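Local coordinates for GH86A beta-porphyranase (Bacteroides plebeius, PDB 4AW7), which hydrolyses the linkages between beta-D-galactose and alpha-L-galactose-6-sulfate in porphyran, a sulfated red-seaweed polysaccharide, at residues Arg102-Glu107 / Ile313-Val318. Numbering follows the deposited sequence.
Sequences RYIATE and ISIPFV. With K (potassium ion), chain G; GLA (alpha-D-galactopyranose), chain B; GAL (beta-D-galactopyranose), chain D; L6S (6-O-sulfo-alpha-L-galactopyranose), chain C.
Arg102 lays one guanidinium face against the Ile313 CD1 methyl. CG lies anti to the backbone N (chi1 -180°), and the extended chain carries the guanidinium to Ile313. Ile313 CD1 sits 3.5 Å above the Arg102 guanidinium plane, offset toward the rim, and Ile313 CG1 is 3.6 Å from Arg102 NH2. NH1 forms a salt bridge with Glu139, and NH2 bonds to the carbonyls of Ser41 and Phe312. Tyr103 turns away from 313-318, and its OH binds a potassium ion at 2.9 Å, as does Leu136 O. Ile104 runs alongside Ile313 and Ile315, pointing the opposite way, inside the parallel beta-barrel of a (beta/alpha)8-type catalytic domain. Its delta methyl CD1 lies 3.8 Å from the CG2 branch of Ile313 and 4.0 Å from Ile315 CG1. Strands 104-106 and 311-316 are not neighbours in the barrel sheet and meet in its interior. Beyond Ile315, the second strand leads to Phe317, which with Tyr231 and Ile276 forms the subsite -1 pocket that contributes to tolerance of methylated galactose. Its ring edge faces L6S C5, and the ring packs edge-to-face with His47. Phe317 CE2 is 3.4 Å from the O6 shared by the two modelled anomers, GLA and GAL. An alanine here would remove the ring and is likely to leave a gap beside the galactose and His47 without its aromatic partner.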
ATOM      1  N   ARG A 102      -6.713  -1.916  17.075  1.00  8.47           N
ATOM      2  CA  ARG A 102      -6.251  -1.680  15.723  1.00  8.51           C
ATOM      3  C   ARG A 102      -5.397  -2.826  15.235  1.00  8.59           C
ATOM      4  O   ARG A 102      -4.248  -2.980  15.608  1.00 10.14           O
ATOM      5  CB  ARG A 102      -5.499  -0.371  15.608  1.00  8.80           C
ATOM      6  CG  ARG A 102      -5.012  -0.096  14.185  1.00  8.17           C
ATOM      7  CD  ARG A 102      -4.506   1.348  14.048  1.00  9.04           C
ATOM      8  NE  ARG A 102      -4.000   1.653  12.741  1.00  8.07           N
ATOM      9  CZ  ARG A 102      -4.719   2.142  11.750  1.00  8.16           C
ATOM     10  NH1 ARG A 102      -6.027   2.256  11.824  1.00  8.85           N
ATOM     11  NH2 ARG A 102      -4.110   2.457  10.624  1.00  8.53           N
ATOM     12  N   TYR A 103      -5.985  -3.648  14.364  1.00  8.78           N
ATOM     13  CA  TYR A 103      -5.307  -4.700  13.599  1.00  8.70           C
ATOM     14  C   TYR A 103      -6.315  -5.196  12.565  1.00  8.25           C
ATOM     15  O   TYR A 103      -7.505  -4.843  12.622  1.00  8.88           O
ATOM     16  CB  TYR A 103      -4.808  -5.848  14.479  1.00  8.86           C
ATOM     17  CG  TYR A 103      -5.840  -6.801  15.044  1.00  9.52           C
ATOM     18  CD1 TYR A 103      -6.588  -6.469  16.154  1.00 11.37           C
ATOM     19  CD2 TYR A 103      -6.069  -8.045  14.460  1.00  9.48           C
ATOM     20  CE1 TYR A 103      -7.506  -7.361  16.685  1.00 11.94           C
ATOM     21  CE2 TYR A 103      -6.978  -8.926  14.966  1.00 11.30           C
ATOM     22  CZ  TYR A 103      -7.699  -8.586  16.081  1.00 12.27           C
ATOM     23  OH  TYR A 103      -8.645  -9.443  16.606  1.00 15.77           O
ATOM     24  N   ILE A 104      -5.826  -6.020  11.645  1.00  7.98           N
ATOM     25  CA  ILE A 104      -6.649  -6.677  10.653  1.00  7.46           C
ATOM     26  C   ILE A 104      -6.795  -8.150  11.008  1.00  7.47           C
ATOM     27  O   ILE A 104      -5.801  -8.875  11.096  1.00  8.17           O
ATOM     28  CB  ILE A 104      -6.010  -6.605   9.251  1.00  7.40           C
ATOM     29  CG1 ILE A 104      -5.719  -5.170   8.816  1.00  7.84           C
ATOM     30  CG2 ILE A 104      -6.863  -7.347   8.234  1.00  9.00           C
ATOM     31  CD1 ILE A 104      -4.812  -5.065   7.576  1.00  9.95           C
ATOM     32  N   ALA A 105      -8.032  -8.599  11.213  1.00  8.07           N
ATOM     33  CA  ALA A 105      -8.331 -10.016  11.340  1.00  7.89           C
ATOM     34  C   ALA A 105      -8.602 -10.559   9.942  1.00  8.34           C
ATOM     35  O   ALA A 105      -9.399  -9.963   9.202  1.00  8.46           O
ATOM     36  CB  ALA A 105      -9.557 -10.226  12.245  1.00  8.98           C
ATOM     37  N   THR A 106      -7.970 -11.671   9.590  1.00  7.90           N
ATOM     38  CA  THR A 106      -8.201 -12.366   8.345  1.00  8.17           C
ATOM     39  C   THR A 106      -8.304 -13.856   8.598  1.00  8.58           C
ATOM     40  O   THR A 106      -7.967 -14.320   9.691  1.00 10.78           O
ATOM     41  CB  THR A 106      -7.139 -11.986   7.295  1.00  8.34           C
ATOM     42  OG1 THR A 106      -7.571 -12.419   5.986  1.00  8.76           O
ATOM     43  CG2 THR A 106      -5.788 -12.558   7.610  1.00  8.82           C
ATOM     44  N   GLU A 107      -8.810 -14.599   7.622  1.00  8.62           N
ATOM     45  CA  GLU A 107      -8.918 -16.039   7.728  1.00  9.26           C
ATOM     46  C   GLU A 107      -8.254 -16.710   6.542  1.00  9.17           C
ATOM     47  O   GLU A 107      -8.350 -16.237   5.408  1.00  9.49           O
ATOM     48  CB  GLU A 107     -10.373 -16.471   7.762  1.00  9.47           C
ATOM     49  CG  GLU A 107     -11.142 -15.954   8.964  1.00 10.69           C
ATOM     50  CD  GLU A 107     -11.069 -16.830  10.202  1.00 10.60           C
ATOM     51  OE1 GLU A 107     -10.044 -17.526  10.417  1.00 11.79           O
ATOM     52  OE2 GLU A 107     -12.059 -16.799  10.972  1.00 12.95           O
ATOM     53  N   ILE A 313      -4.825   1.584   6.161  1.00  7.00           N
ATOM     54  CA  ILE A 313      -3.702   0.941   6.835  1.00  6.62           C
ATOM     55  C   ILE A 313      -2.853   0.256   5.776  1.00  6.94           C
ATOM     56  O   ILE A 313      -3.387  -0.180   4.756  1.00  6.94           O
ATOM     57  CB  ILE A 313      -4.190  -0.049   7.922  1.00  7.08           C
ATOM     58  CG1 ILE A 313      -3.060  -0.486   8.859  1.00  7.18           C
ATOM     59  CG2 ILE A 313      -4.930  -1.239   7.308  1.00  9.00           C
ATOM     60  CD1 ILE A 313      -3.521  -1.174  10.169  1.00  9.39           C
ATOM     61  N   SER A 314      -1.582   0.070   6.082  1.00  6.77           N
ATOM     62  CA  SER A 314      -0.664  -0.750   5.313  1.00  6.12           C
ATOM     63  C   SER A 314       0.204  -1.515   6.301  1.00  5.94           C
ATOM     64  O   SER A 314       0.480  -1.027   7.406  1.00  7.03           O
ATOM     65  CB  SER A 314       0.158   0.033   4.300  1.00  6.27           C
ATOM     66  OG  SER A 314       1.092   0.910   4.892  1.00  7.18           O
ATOM     67  N   ILE A 315       0.632  -2.703   5.916  1.00  6.77           N
ATOM     68  CA  ILE A 315       1.358  -3.619   6.802  1.00  6.82           C
ATOM     69  C   ILE A 315       2.580  -4.181   6.091  1.00  6.92           C
ATOM     70  O   ILE A 315       2.473  -5.042   5.219  1.00  7.57           O
ATOM     71  CB  ILE A 315       0.481  -4.817   7.229  1.00  8.20           C
ATOM     72  CG1 ILE A 315      -0.909  -4.417   7.785  1.00 10.42           C
ATOM     73  CG2 ILE A 315       1.250  -5.716   8.239  1.00  9.98           C
ATOM     74  CD1 ILE A 315      -0.925  -3.757   9.107  1.00 11.36           C
ATOM     75  N   PRO A 316       3.781  -3.710   6.441  1.00  7.50           N
ATOM     76  CA  PRO A 316       5.015  -4.330   5.990  1.00  7.59           C
ATOM     77  C   PRO A 316       5.009  -5.826   6.355  1.00  7.61           C
ATOM     78  O   PRO A 316       4.644  -6.169   7.482  1.00  7.94           O
ATOM     79  CB  PRO A 316       6.072  -3.539   6.833  1.00  9.36           C
ATOM     80  CG  PRO A 316       5.431  -2.252   7.114  1.00  9.74           C
ATOM     81  CD  PRO A 316       4.037  -2.602   7.375  1.00  7.38           C
ATOM     82  N   PHE A 317       5.375  -6.682   5.407  1.00  7.62           N
ATOM     83  CA  PHE A 317       5.337  -8.111   5.668  1.00  7.74           C
ATOM     84  C   PHE A 317       6.586  -8.585   6.389  1.00  7.86           C
ATOM     85  O   PHE A 317       7.485  -9.188   5.790  1.00  8.38           O
ATOM     86  CB  PHE A 317       4.997  -8.925   4.419  1.00  8.28           C
ATOM     87  CG  PHE A 317       4.556 -10.317   4.748  1.00  8.47           C
ATOM     88  CD1 PHE A 317       3.288 -10.525   5.266  1.00  9.04           C
ATOM     89  CD2 PHE A 317       5.372 -11.418   4.532  1.00  9.32           C
ATOM     90  CE1 PHE A 317       2.833 -11.788   5.527  1.00 10.16           C
ATOM     91  CE2 PHE A 317       4.881 -12.687   4.794  1.00 10.10           C
ATOM     92  CZ  PHE A 317       3.663 -12.857   5.301  1.00 10.69           C
ATOM     93  N   VAL A 318       6.611  -8.275   7.675  1.00  8.03           N
ATOM     94  CA  VAL A 318       7.627  -8.669   8.634  1.00  7.84           C
ATOM     95  C   VAL A 318       6.803  -8.903   9.909  1.00  8.27           C
ATOM     96  O   VAL A 318       5.989  -8.041  10.296  1.00  7.95           O
ATOM     97  CB  VAL A 318       8.725  -7.613   8.832  1.00  8.50           C
ATOM     98  CG1 VAL A 318       8.180  -6.179   8.894  1.00  8.51           C
ATOM     99  CG2 VAL A 318       9.560  -7.937  10.101  1.00 10.14           C
TER
HETATM  100  K     K G1617      -9.885  -8.647  19.119  0.50 16.03           K
HETATM  101  C1  GLA B   1       0.770 -13.899   0.566  0.50 15.36           C
HETATM  102  C2  GLA B   1       0.336 -14.716   1.799  0.50 14.63           C
HETATM  103  C3  GLA B   1       1.441 -14.769   2.838  0.50 14.63           C
HETATM  104  C4  GLA B   1       2.783 -15.085   2.227  0.50 17.67           C
HETATM  105  C5  GLA B   1       3.075 -14.087   1.093  0.50 20.35           C
HETATM  106  C6  GLA B   1       4.581 -14.202   0.657  0.50 23.95           C
HETATM  107  O1  GLA B   1       0.721 -12.542   0.685  0.50 22.32           O
HETATM  108  O2  GLA B   1      -0.908 -14.167   2.341  0.50 11.88           O
HETATM  109  O3  GLA B   1       1.228 -15.798   3.768  0.50 13.68           O
HETATM  110  O4  GLA B   1       2.790 -16.436   1.726  0.50 19.21           O
HETATM  111  O5  GLA B   1       2.016 -14.342   0.061  0.50 20.39           O
HETATM  112  O6  GLA B   1       5.375 -13.230   1.469  0.50 24.77           O
HETATM  113  C1  GAL D1609       0.770 -13.899   0.566  0.50 15.36           C
HETATM  114  C2  GAL D1609       0.336 -14.716   1.799  0.50 14.63           C
HETATM  115  C3  GAL D1609       1.441 -14.769   2.838  0.50 14.63           C
HETATM  116  C4  GAL D1609       2.783 -15.085   2.227  0.50 17.67           C
HETATM  117  C5  GAL D1609       3.075 -14.087   1.093  0.50 20.35           C
HETATM  118  C6  GAL D1609       4.581 -14.202   0.657  0.50 23.95           C
HETATM  119  O1  GAL D1609      -0.343 -13.943  -0.413  0.50 15.41           O
HETATM  120  O2  GAL D1609      -0.908 -14.167   2.341  0.50 11.88           O
HETATM  121  O3  GAL D1609       1.228 -15.798   3.768  0.50 13.68           O
HETATM  122  O4  GAL D1609       2.790 -16.436   1.726  0.50 19.21           O
HETATM  123  O5  GAL D1609       2.016 -14.342   0.061  0.50 20.39           O
HETATM  124  O6  GAL D1609       5.375 -13.230   1.469  0.50 24.77           O
HETATM  125  O1S L6S C   2       2.799 -13.387  10.146  1.00 14.48           O
HETATM  126  O2S L6S C   2       4.740 -14.891  10.243  1.00 12.80           O
HETATM  127  O3S L6S C   2       2.501 -15.653  10.909  1.00 14.13           O
HETATM  128  C1  L6S C   2       0.134 -15.612   4.878  1.00 13.44           C
HETATM  129  C2  L6S C   2      -0.342 -17.015   5.179  1.00 13.96           C
HETATM  130  C3  L6S C   2       0.816 -17.831   5.773  1.00 14.33           C
HETATM  131  C4  L6S C   2       1.328 -17.107   7.076  1.00 14.31           C
HETATM  132  C5  L6S C   2       1.714 -15.671   6.703  1.00 12.63           C
HETATM  133  C6  L6S C   2       1.877 -14.830   7.990  1.00 11.41           C
HETATM  134  O2  L6S C   2      -0.908 -17.642   4.010  1.00 17.36           O
HETATM  135  O3  L6S C   2       0.424 -19.179   6.071  1.00 16.25           O
HETATM  136  O4  L6S C   2       0.261 -17.121   8.038  1.00 13.21           O
HETATM  137  O5  L6S C   2       0.700 -14.956   5.987  1.00 13.22           O
HETATM  138  O6  L6S C   2       3.086 -15.218   8.625  1.00 14.66           O
HETATM  139  S1  L6S C   2       3.307 -14.731  10.060  0.70  9.51           S